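Local coordinates for protein hemoglobin subunit alpha (Isurus oxyrinchus, PDB 3MKB) that carries a haem group and, as the alpha subunit of a shark haemoglobin tetramer, probably binds and transports oxygen in the blood, at residues F2-I13 with T120-L128; V66-H77 with L127-L135. All blocks are in the same frame, centred on the assembly; numbering follows the deposited sequence.

How the contacts relate
Helix 118-135 is common to both contacts: its first half packs on the N-terminal segment 2-13 in contact 1, and its second half packs on segment 66-77 in contact 2, with Leu127 and Leu128 belonging to both. The centres lie about 11 Å apart. Along the chain the order is 2-13, 66-77, 120-128 and 127-135, so the two pairings cross, the segments alternating between one contact and the other. The contacts also meet directly, through the packing of Ile10 CG2 on Ala70 CB and of Phe2 on Asp73. Two parts of the chain far apart in sequence thus pack on one helix, whose C-terminal half reaches the haem in contact 2.

Contact 1 (F2-I13 with T120-L128); sequences FTGVERSTIGAI and THCAVDKLL
Glu6 and Lys126 pair their charges where the helix beginning at Gly4 crosses helix 118-135. Lys126 NZ comes within 3.3 Å of Glu6 OE1, a salt bridge whose hydrogen bond is weak; the same ammonium group also bonds to the carbonyl of Ala1. The lysine chain, bent at its third torsion (chi3 73°), crosses the glutamate at about a right angle. Glu6 is held from its own side by a capping box: its backbone N donates to Thr3 OG1 at 3.1 Å, while its carboxylate receives weak bonds from Thr3. Threonine suits this N-cap because its hydroxyl can take up an amide at the start of the helix.

The apolar contacts centre on Ala123, whose small CB lets the helices approach. Glu6 CG lies 3.6 Å from Ala123 CB, and Thr9 turns its methyl, rather than its hydroxyl, toward Ala123 and Thr120. Deeper in, Ile10 CG2 touches Leu127 CD2 at 3.9 Å, and Ile10 CD1 lies 3.5 Å from Ala123 O. Ile13 CG1 meets Val124 CG2, so branched side chains fill the buried end. Phe2 turns its ring edge to the backbone, CE2 lying 3.8 Å from Leu127 N near the ring plane.

The two helical segments cross at -81°, their axes 9.0 Å apart at closest approach. Around them, helix 53-70 receives Ile10 and Leu127 through Ala70, helix 97-112 packs on Val124 through Leu106, and Cys122 touches Val33 of the neighbouring beta subunit.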
loop_
_atom_site.group_PDB
_atom_site.type_symbol
_atom_site.label_atom_id
_atom_site.label_comp_id
_atom_site.label_asym_id
_atom_site.label_seq_id
_atom_site.Cartn_x
_atom_site.Cartn_y
_atom_site.Cartn_z
ATOM N N PHE A 2 24.120 -0.643 -1.140
ATOM C CA PHE A 2 24.615 -1.978 -0.780
ATOM C C PHE A 2 25.997 -2.010 -0.090
ATOM O O PHE A 2 27.037 -1.867 -0.738
ATOM C CB PHE A 2 24.571 -2.951 -1.984
ATOM C CG PHE A 2 23.180 -3.163 -2.556
ATOM C CD1 PHE A 2 22.857 -2.686 -3.824
ATOM C CD2 PHE A 2 22.197 -3.827 -1.820
ATOM C CE1 PHE A 2 21.581 -2.868 -4.345
ATOM C CE2 PHE A 2 20.917 -4.015 -2.340
ATOM C CZ PHE A 2 20.610 -3.527 -3.595
ATOM N N THR A 3 25.968 -2.234 1.227
ATOM C CA THR A 3 27.158 -2.582 2.022
ATOM C C THR A 3 27.837 -3.852 1.502
ATOM O O THR A 3 27.190 -4.730 0.924
ATOM C CB THR A 3 26.834 -2.783 3.519
ATOM O OG1 THR A 3 26.175 -4.041 3.726
ATOM C CG2 THR A 3 25.985 -1.641 4.073
ATOM N N GLY A 4 29.155 -3.924 1.691
ATOM C CA GLY A 4 29.935 -5.121 1.379
ATOM C C GLY A 4 29.312 -6.386 1.931
ATOM O O GLY A 4 29.308 -7.405 1.253
ATOM N N VAL A 5 28.762 -6.313 3.144
ATOM C CA VAL A 5 28.193 -7.495 3.807
ATOM C C VAL A 5 26.868 -7.949 3.132
ATOM O O VAL A 5 26.611 -9.144 2.986
ATOM C CB VAL A 5 28.013 -7.269 5.331
ATOM C CG1 VAL A 5 27.186 -8.388 5.942
ATOM C CG2 VAL A 5 29.372 -7.194 6.001
ATOM N N GLU A 6 26.081 -6.972 2.675
ATOM C CA GLU A 6 24.885 -7.279 1.902
ATOM C C GLU A 6 25.220 -7.845 0.535
ATOM O O GLU A 6 24.586 -8.808 0.107
ATOM C CB GLU A 6 23.988 -6.056 1.809
ATOM C CG GLU A 6 23.217 -5.851 3.126
ATOM C CD GLU A 6 22.598 -4.504 3.227
ATOM O OE1 GLU A 6 23.048 -3.607 2.480
ATOM O OE2 GLU A 6 21.691 -4.342 4.076
ATOM N N ARG A 7 26.226 -7.272 -0.138
ATOM C CA ARG A 7 26.612 -7.749 -1.482
ATOM C C ARG A 7 27.009 -9.193 -1.419
ATOM O O ARG A 7 26.611 -10.003 -2.255
ATOM C CB ARG A 7 27.727 -6.900 -2.098
ATOM C CG ARG A 7 27.300 -5.440 -2.218
ATOM C CD ARG A 7 28.515 -4.475 -2.359
ATOM N NE ARG A 7 28.185 -3.284 -3.147
ATOM C CZ ARG A 7 28.114 -3.257 -4.485
ATOM N NH1 ARG A 7 28.324 -4.353 -5.221
ATOM N NH2 ARG A 7 27.804 -2.123 -5.090
ATOM N N SER A 8 27.789 -9.536 -0.403
ATOM C CA SER A 8 28.179 -10.911 -0.200
ATOM C C SER A 8 26.931 -11.806 -0.014
ATOM O O SER A 8 26.776 -12.877 -0.661
ATOM C CB SER A 8 29.122 -11.006 1.003
ATOM O OG SER A 8 29.339 -12.383 1.342
ATOM N N THR A 9 26.038 -11.355 0.854
ATOM C CA THR A 9 24.871 -12.147 1.201
ATOM C C THR A 9 23.932 -12.342 0.004
ATOM O O THR A 9 23.420 -13.436 -0.181
ATOM C CB THR A 9 24.126 -11.510 2.386
ATOM O OG1 THR A 9 24.839 -11.819 3.606
ATOM C CG2 THR A 9 22.674 -12.034 2.479
ATOM N N ILE A 10 23.730 -11.286 -0.790
ATOM C CA ILE A 10 22.911 -11.342 -2.010
ATOM C C ILE A 10 23.520 -12.386 -2.985
ATOM O O ILE A 10 22.823 -13.281 -3.433
ATOM C CB ILE A 10 22.771 -9.885 -2.633
ATOM C CG1 ILE A 10 21.765 -9.049 -1.810
ATOM C CG2 ILE A 10 22.372 -9.904 -4.136
ATOM C CD1 ILE A 10 21.903 -7.534 -1.919
ATOM N N GLY A 11 24.831 -12.255 -3.258
ATOM C CA GLY A 11 25.625 -13.217 -4.046
ATOM C C GLY A 11 25.344 -14.667 -3.665
ATOM O O GLY A 11 25.018 -15.512 -4.523
ATOM N N ALA A 12 25.465 -14.966 -2.368
ATOM C CA ALA A 12 25.193 -16.329 -1.901
ATOM C C ALA A 12 23.738 -16.742 -2.169
ATOM O O ALA A 12 23.512 -17.837 -2.669
ATOM C CB ALA A 12 25.565 -16.488 -0.372
ATOM N N ILE A 13 22.766 -15.887 -1.790
ATOM C CA ILE A 13 21.335 -16.115 -2.130
ATOM C C ILE A 13 21.117 -16.336 -3.648
ATOM O O ILE A 13 20.402 -17.273 -4.033
ATOM C CB ILE A 13 20.365 -15.000 -1.581
ATOM C CG1 ILE A 13 20.467 -14.811 -0.051
ATOM C CG2 ILE A 13 18.870 -15.231 -2.003
ATOM C CD1 ILE A 13 19.919 -15.891 0.785
ATOM N N THR A 120 20.184 -11.027 6.642
ATOM C CA THR A 120 20.095 -11.632 5.298
ATOM C C THR A 120 18.806 -11.191 4.585
ATOM O O THR A 120 18.798 -10.750 3.449
ATOM C CB THR A 120 20.089 -13.176 5.426
ATOM O OG1 THR A 120 21.382 -13.587 5.867
ATOM C CG2 THR A 120 19.757 -13.862 4.092
ATOM N N HIS A 121 17.706 -11.316 5.317
ATOM C CA HIS A 121 16.395 -10.840 4.886
ATOM C C HIS A 121 16.445 -9.357 4.503
ATOM O O HIS A 121 15.895 -8.940 3.467
ATOM C CB HIS A 121 15.475 -11.109 6.093
ATOM C CG HIS A 121 14.068 -10.631 5.933
ATOM N ND1 HIS A 121 13.124 -10.857 6.906
ATOM C CD2 HIS A 121 13.442 -9.935 4.952
ATOM C CE1 HIS A 121 11.980 -10.296 6.549
ATOM N NE2 HIS A 121 12.149 -9.729 5.369
ATOM N N CYS A 122 17.112 -8.555 5.336
ATOM C CA CYS A 122 17.233 -7.128 5.064
ATOM C C CYS A 122 17.939 -6.964 3.717
ATOM O O CYS A 122 17.472 -6.237 2.839
ATOM C CB CYS A 122 17.940 -6.382 6.227
ATOM S SG CYS A 122 18.022 -4.701 5.884
ATOM N N ALA A 123 19.048 -7.659 3.543
ATOM C CA ALA A 123 19.800 -7.603 2.265
ATOM C C ALA A 123 18.959 -7.930 1.023
ATOM O O ALA A 123 18.967 -7.178 0.018
ATOM C CB ALA A 123 20.965 -8.523 2.335
ATOM N N VAL A 124 18.250 -9.052 1.083
ATOM C CA VAL A 124 17.417 -9.483 -0.053
ATOM C C VAL A 124 16.270 -8.516 -0.299
ATOM O O VAL A 124 16.031 -8.104 -1.449
ATOM C CB VAL A 124 16.878 -10.915 0.115
ATOM C CG1 VAL A 124 16.200 -11.410 -1.216
ATOM C CG2 VAL A 124 18.008 -11.827 0.507
ATOM N N ASP A 125 15.547 -8.160 0.767
ATOM C CA ASP A 125 14.485 -7.172 0.653
ATOM C C ASP A 125 14.949 -5.873 0.016
ATOM O O ASP A 125 14.201 -5.275 -0.765
ATOM C CB ASP A 125 13.846 -6.845 1.997
ATOM C CG ASP A 125 12.449 -6.243 1.837
ATOM O OD1 ASP A 125 11.762 -6.548 0.833
ATOM O OD2 ASP A 125 11.989 -5.569 2.766
ATOM N N LYS A 126 16.192 -5.461 0.289
ATOM C CA LYS A 126 16.741 -4.299 -0.410
ATOM C C LYS A 126 16.918 -4.507 -1.897
ATOM O O LYS A 126 16.576 -3.617 -2.676
ATOM C CB LYS A 126 18.070 -3.822 0.199
ATOM C CG LYS A 126 17.851 -3.221 1.561
ATOM C CD LYS A 126 19.181 -2.941 2.260
ATOM C CE LYS A 126 19.859 -1.726 1.619
ATOM N NZ LYS A 126 20.891 -1.139 2.541
ATOM N N LEU A 127 17.479 -5.637 -2.291
ATOM C CA LEU A 127 17.483 -6.038 -3.705
ATOM C C LEU A 127 16.063 -6.048 -4.315
ATOM O O LEU A 127 15.804 -5.419 -5.353
ATOM C CB LEU A 127 18.170 -7.394 -3.897
ATOM C CG LEU A 127 18.170 -7.978 -5.330
ATOM C CD1 LEU A 127 18.880 -7.052 -6.329
ATOM C CD2 LEU A 127 18.681 -9.431 -5.398
ATOM N N LEU A 128 15.132 -6.771 -3.690
ATOM C CA LEU A 128 13.735 -6.758 -4.224
ATOM C C LEU A 128 13.067 -5.377 -4.361
ATOM O O LEU A 128 12.388 -5.122 -5.378
ATOM C CB LEU A 128 12.824 -7.763 -3.468
ATOM C CG LEU A 128 13.337 -9.217 -3.471
ATOM C CD1 LEU A 128 12.548 -10.257 -2.654
ATOM C CD2 LEU A 128 13.475 -9.712 -4.920
#

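Contact 2 (V66-H77 with L127-L135); sequences VVSAAEHDDDLH and LLSAISSEL. With HEM (protoporphyrin IX containing Fe), chain E.
In the globin fold this contact sets the end of helix 53-70, and the turn leading into helix 76-79, against the last half of helix 118-135 beside the haem pocket. Helical segments 66-70 and 127-135 cross at 105°. Ala69 meets Ile131 at their crossing: its CB lies 3.6 Å from Ile131 CD1, and a short alanine suits the place because the isoleucine fills the space between the helices. Val66 crosses Ile131 at about a right angle, its CG2 touching the same CD1 at 4.0 Å, while its CG1 reaches CD2 of both Leu127 and Leu128. The branching of Ile131 lets it meet two sides: with CG1 turned to helix 53-70, CG2 faces the vinyl atom CBB of the haem at 3.9 Å. Leu135 CD2 packs closer still on the haem, 3.4 Å from CAB.

Beyond the helix end, Leu76 sends CD1 to 3.6 Å from Ala130 CB, covering an alanine that offers only a methyl. Asp73 OD1, buried without a polar partner, lies against Leu127 CD1. Farther out the contact turns polar. Glu134 bends at its second torsion (chi2 -54°), which brings its carboxylate back beside His77. The direct bond, from His77 ND1 to the syn side of Glu134 OE1, is 2.7 Å long and somewhat bent at the hydrogen, with ring and carboxylate planes 70° apart. Replacing Glu134 with an alanine would probably leave His77 ND1 without its acceptor and the ring freer to turn. A water donates to both His77 O and Glu134 OE1, a second link between the pair.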
loop_
_atom_site.group_PDB
_atom_site.type_symbol
_atom_site.label_atom_id
_atom_site.label_comp_id
_atom_site.label_asym_id
_atom_site.label_seq_id
_atom_site.Cartn_x
_atom_site.Cartn_y
_atom_site.Cartn_z
ATOM N N VAL A 66 15.661 -12.147 -11.124
ATOM C CA VAL A 66 16.171 -11.680 -9.860
ATOM C C VAL A 66 17.647 -12.023 -9.732
ATOM O O VAL A 66 18.428 -11.176 -9.273
ATOM C CB VAL A 66 15.365 -12.219 -8.619
ATOM C CG1 VAL A 66 16.091 -11.838 -7.321
ATOM C CG2 VAL A 66 13.996 -11.589 -8.636
ATOM N N VAL A 67 18.031 -13.206 -10.171
ATOM C CA VAL A 67 19.418 -13.613 -10.144
ATOM C C VAL A 67 20.290 -12.668 -10.945
ATOM O O VAL A 67 21.302 -12.187 -10.470
ATOM C CB VAL A 67 19.581 -15.065 -10.566
ATOM C CG1 VAL A 67 21.055 -15.437 -10.854
ATOM C CG2 VAL A 67 18.988 -15.981 -9.526
ATOM N N SER A 68 19.875 -12.391 -12.164
ATOM C CA SER A 68 20.547 -11.370 -12.979
ATOM C C SER A 68 20.624 -9.971 -12.407
ATOM O O SER A 68 21.691 -9.330 -12.495
ATOM C CB SER A 68 20.022 -11.334 -14.396
ATOM O OG SER A 68 20.507 -12.493 -15.033
ATOM N N ALA A 69 19.515 -9.473 -11.835
ATOM C CA ALA A 69 19.564 -8.240 -11.089
ATOM C C ALA A 69 20.676 -8.272 -10.011
ATOM O O ALA A 69 21.411 -7.281 -9.826
ATOM C CB ALA A 69 18.196 -7.874 -10.490
ATOM N N ALA A 70 20.775 -9.407 -9.311
ATOM C CA ALA A 70 21.806 -9.619 -8.310
ATOM C C ALA A 70 23.221 -9.489 -8.942
ATOM O O ALA A 70 24.134 -8.936 -8.327
ATOM C CB ALA A 70 21.633 -10.965 -7.695
ATOM N N GLU A 71 23.373 -9.947 -10.175
ATOM C CA GLU A 71 24.667 -9.807 -10.889
ATOM C C GLU A 71 24.824 -8.408 -11.574
ATOM O O GLU A 71 25.721 -8.205 -12.418
ATOM C CB GLU A 71 24.818 -10.929 -11.911
ATOM C CG GLU A 71 24.410 -12.274 -11.339
ATOM C CD GLU A 71 24.485 -13.418 -12.327
ATOM O OE1 GLU A 71 23.950 -13.290 -13.455
ATOM O OE2 GLU A 71 25.057 -14.477 -11.955
ATOM N N HIS A 72 23.941 -7.482 -11.192
ATOM C CA HIS A 72 23.900 -6.114 -11.737
ATOM C C HIS A 72 23.653 -5.049 -10.657
ATOM O O HIS A 72 23.010 -4.020 -10.935
ATOM C CB HIS A 72 22.792 -6.013 -12.801
ATOM C CG HIS A 72 23.153 -6.663 -14.102
ATOM N ND1 HIS A 72 23.777 -5.970 -15.114
ATOM C CD2 HIS A 72 22.989 -7.926 -14.556
ATOM C CE1 HIS A 72 23.983 -6.780 -16.138
ATOM N NE2 HIS A 72 23.516 -7.971 -15.826
ATOM N N ASP A 73 24.220 -5.258 -9.465
ATOM C CA ASP A 73 23.848 -4.459 -8.271
ATOM C C ASP A 73 24.070 -2.947 -8.408
ATOM O O ASP A 73 23.407 -2.161 -7.745
ATOM C CB ASP A 73 24.592 -4.978 -7.026
ATOM C CG ASP A 73 23.774 -5.938 -6.166
ATOM O OD1 ASP A 73 22.520 -6.021 -6.286
ATOM O OD2 ASP A 73 24.412 -6.598 -5.302
ATOM N N ASP A 74 25.010 -2.542 -9.259
ATOM C CA ASP A 74 25.376 -1.124 -9.401
ATOM C C ASP A 74 24.943 -0.484 -10.735
ATOM O O ASP A 74 25.366 0.628 -11.079
ATOM C CB ASP A 74 26.893 -0.964 -9.213
ATOM C CG ASP A 74 27.347 -1.353 -7.804
ATOM O OD1 ASP A 74 26.763 -0.854 -6.802
ATOM O OD2 ASP A 74 28.257 -2.184 -7.712
ATOM N N ASP A 75 24.069 -1.191 -11.442
ATOM C CA ASP A 75 23.662 -0.918 -12.807
ATOM C C ASP A 75 22.142 -1.048 -12.991
ATOM O O ASP A 75 21.624 -0.904 -14.085
ATOM C CB ASP A 75 24.620 -1.689 -13.747
ATOM C CG ASP A 75 24.357 -1.427 -15.207
ATOM O OD1 ASP A 75 24.433 -2.393 -15.999
ATOM O OD2 ASP A 75 24.064 -0.264 -15.566
ATOM N N LEU A 76 21.424 -1.338 -11.913
ATOM C CA LEU A 76 20.048 -1.867 -11.964
ATOM C C LEU A 76 19.118 -1.051 -12.887
ATOM O O LEU A 76 18.220 -1.601 -13.557
ATOM C CB LEU A 76 19.474 -1.977 -10.554
ATOM C CG LEU A 76 20.005 -3.122 -9.683
ATOM C CD1 LEU A 76 19.276 -3.147 -8.320
ATOM C CD2 LEU A 76 19.896 -4.474 -10.416
ATOM N N HIS A 77 19.338 0.258 -12.910
ATOM C CA HIS A 77 18.506 1.132 -13.727
ATOM C C HIS A 77 18.563 0.772 -15.222
ATOM O O HIS A 77 17.517 0.641 -15.895
ATOM C CB HIS A 77 18.863 2.611 -13.509
ATOM C CG HIS A 77 17.944 3.558 -14.226
ATOM N ND1 HIS A 77 16.581 3.597 -13.993
ATOM C CD2 HIS A 77 18.194 4.514 -15.154
ATOM C CE1 HIS A 77 16.029 4.524 -14.758
ATOM N NE2 HIS A 77 16.985 5.099 -15.468
ATOM N N LEU A 127 17.479 -5.637 -2.291
ATOM C CA LEU A 127 17.483 -6.038 -3.705
ATOM C C LEU A 127 16.063 -6.048 -4.315
ATOM O O LEU A 127 15.804 -5.419 -5.353
ATOM C CB LEU A 127 18.170 -7.394 -3.897
ATOM C CG LEU A 127 18.170 -7.978 -5.330
ATOM C CD1 LEU A 127 18.880 -7.052 -6.329
ATOM C CD2 LEU A 127 18.681 -9.431 -5.398
ATOM N N LEU A 128 15.132 -6.771 -3.690
ATOM C CA LEU A 128 13.735 -6.758 -4.224
ATOM C C LEU A 128 13.067 -5.377 -4.361
ATOM O O LEU A 128 12.388 -5.122 -5.378
ATOM C CB LEU A 128 12.824 -7.763 -3.468
ATOM C CG LEU A 128 13.337 -9.217 -3.471
ATOM C CD1 LEU A 128 12.548 -10.257 -2.654
ATOM C CD2 LEU A 128 13.475 -9.712 -4.920
ATOM N N SER A 129 13.298 -4.482 -3.387
ATOM C CA SER A 129 12.794 -3.084 -3.424
ATOM C C SER A 129 13.332 -2.315 -4.603
ATOM O O SER A 129 12.568 -1.628 -5.283
ATOM C CB SER A 129 13.082 -2.290 -2.138
ATOM O OG SER A 129 12.347 -2.863 -1.084
ATOM N N ALA A 130 14.638 -2.444 -4.851
ATOM C CA ALA A 130 15.253 -1.825 -6.039
ATOM C C ALA A 130 14.695 -2.432 -7.348
ATOM O O ALA A 130 14.487 -1.736 -8.348
ATOM C CB ALA A 130 16.764 -2.001 -5.964
ATOM N N ILE A 131 14.407 -3.732 -7.332
ATOM C CA ILE A 131 13.831 -4.366 -8.497
ATOM C C ILE A 131 12.405 -3.789 -8.699
ATOM O O ILE A 131 12.128 -3.241 -9.763
ATOM C CB ILE A 131 13.874 -5.914 -8.441
ATOM C CG1 ILE A 131 15.334 -6.421 -8.456
ATOM C CG2 ILE A 131 13.125 -6.509 -9.627
ATOM C CD1 ILE A 131 15.470 -7.893 -8.109
ATOM N N SER A 132 11.548 -3.844 -7.659
ATOM C CA SER A 132 10.207 -3.239 -7.722
ATOM C C SER A 132 10.239 -1.828 -8.233
ATOM O O SER A 132 9.427 -1.455 -9.061
ATOM C CB SER A 132 9.482 -3.262 -6.372
ATOM O OG SER A 132 9.207 -4.605 -6.110
ATOM N N SER A 133 11.204 -1.052 -7.767
ATOM C CA SER A 133 11.287 0.335 -8.210
ATOM C C SER A 133 11.503 0.426 -9.733
ATOM O O SER A 133 10.729 1.066 -10.474
ATOM C CB SER A 133 12.408 1.018 -7.465
ATOM O OG SER A 133 12.528 2.350 -7.918
ATOM N N GLU A 134 12.525 -0.249 -10.219
ATOM C CA GLU A 134 12.781 -0.255 -11.647
ATOM C C GLU A 134 11.602 -0.800 -12.480
ATOM O O GLU A 134 11.239 -0.196 -13.487
ATOM C CB GLU A 134 14.066 -1.028 -11.956
ATOM C CG GLU A 134 15.378 -0.477 -11.348
ATOM C CD GLU A 134 15.684 0.998 -11.641
ATOM O OE1 GLU A 134 15.365 1.495 -12.759
ATOM O OE2 GLU A 134 16.289 1.640 -10.749
ATOM N N LEU A 135 11.018 -1.930 -12.076
ATOM C CA LEU A 135 9.877 -2.505 -12.777
ATOM C C LEU A 135 8.631 -1.588 -12.807
ATOM O O LEU A 135 7.829 -1.673 -13.747
ATOM C CB LEU A 135 9.528 -3.874 -12.180
ATOM C CG LEU A 135 10.071 -5.171 -12.808
ATOM C CD1 LEU A 135 11.359 -5.035 -13.578
ATOM C CD2 LEU A 135 10.234 -6.231 -11.741
HETATM C CHA HEM E . 6.213 -12.413 -18.158
HETATM C CHB HEM E . 9.781 -11.294 -15.115
HETATM C CHC HEM E . 6.576 -9.885 -11.695
HETATM C CHD HEM E . 3.020 -10.593 -14.860
HETATM C C1A HEM E . 7.483 -12.213 -17.665
HETATM C C2A HEM E . 8.733 -12.476 -18.334
HETATM C C3A HEM E . 9.752 -12.145 -17.512
HETATM C C4A HEM E . 9.141 -11.707 -16.261
HETATM C CMA HEM E . 11.304 -12.217 -17.769
HETATM C CAA HEM E . 8.757 -12.904 -19.812
HETATM C CBA HEM E . 8.855 -11.472 -20.438
HETATM C CGA HEM E . 9.281 -11.507 -21.873
HETATM O O1A HEM E . 9.035 -12.576 -22.523
HETATM O O2A HEM E . 9.851 -10.491 -22.377
HETATM C C1B HEM E . 9.216 -10.802 -13.951
HETATM C C2B HEM E . 9.954 -10.275 -12.826
HETATM C C3B HEM E . 9.075 -9.917 -11.876
HETATM C C4B HEM E . 7.746 -10.163 -12.374
HETATM C CMB HEM E . 11.498 -10.160 -12.680
HETATM C CAB HEM E . 9.367 -9.273 -10.496
HETATM C CBB HEM E . 10.518 -9.353 -9.807
HETATM C C1C HEM E . 5.296 -9.949 -12.216
HETATM C C2C HEM E . 4.051 -9.642 -11.508
HETATM C C3C HEM E . 3.028 -9.860 -12.372
HETATM C C4C HEM E . 3.617 -10.301 -13.650
HETATM C CMC HEM E . 4.040 -9.212 -10.012
HETATM C CAC HEM E . 1.526 -9.664 -12.032
HETATM C CBC HEM E . 1.067 -9.892 -10.766
HETATM C C1D HEM E . 3.579 -11.202 -15.983
HETATM C C2D HEM E . 2.775 -11.776 -17.029
HETATM C C3D HEM E . 3.690 -12.410 -18.036
HETATM C C4D HEM E . 5.017 -12.070 -17.541
HETATM C CMD HEM E . 1.223 -11.838 -17.092
HETATM C CAD HEM E . 3.200 -13.158 -19.330
HETATM C CBD HEM E . 3.193 -14.716 -19.241
HETATM C CGD HEM E . 2.057 -15.387 -18.434
HETATM O O1D HEM E . 0.828 -15.070 -18.605
HETATM O O2D HEM E . 2.345 -16.280 -17.587
HETATM N NA HEM E . 7.781 -11.764 -16.423
HETATM N NB HEM E . 7.836 -10.716 -13.645
HETATM N NC HEM E . 4.958 -10.316 -13.485
HETATM N ND HEM E . 4.927 -11.391 -16.308
HETATM FE FE HEM E . 6.408 -11.051 -14.951
HETATM O O HOH W 1 15.014 0.223 -15.276
#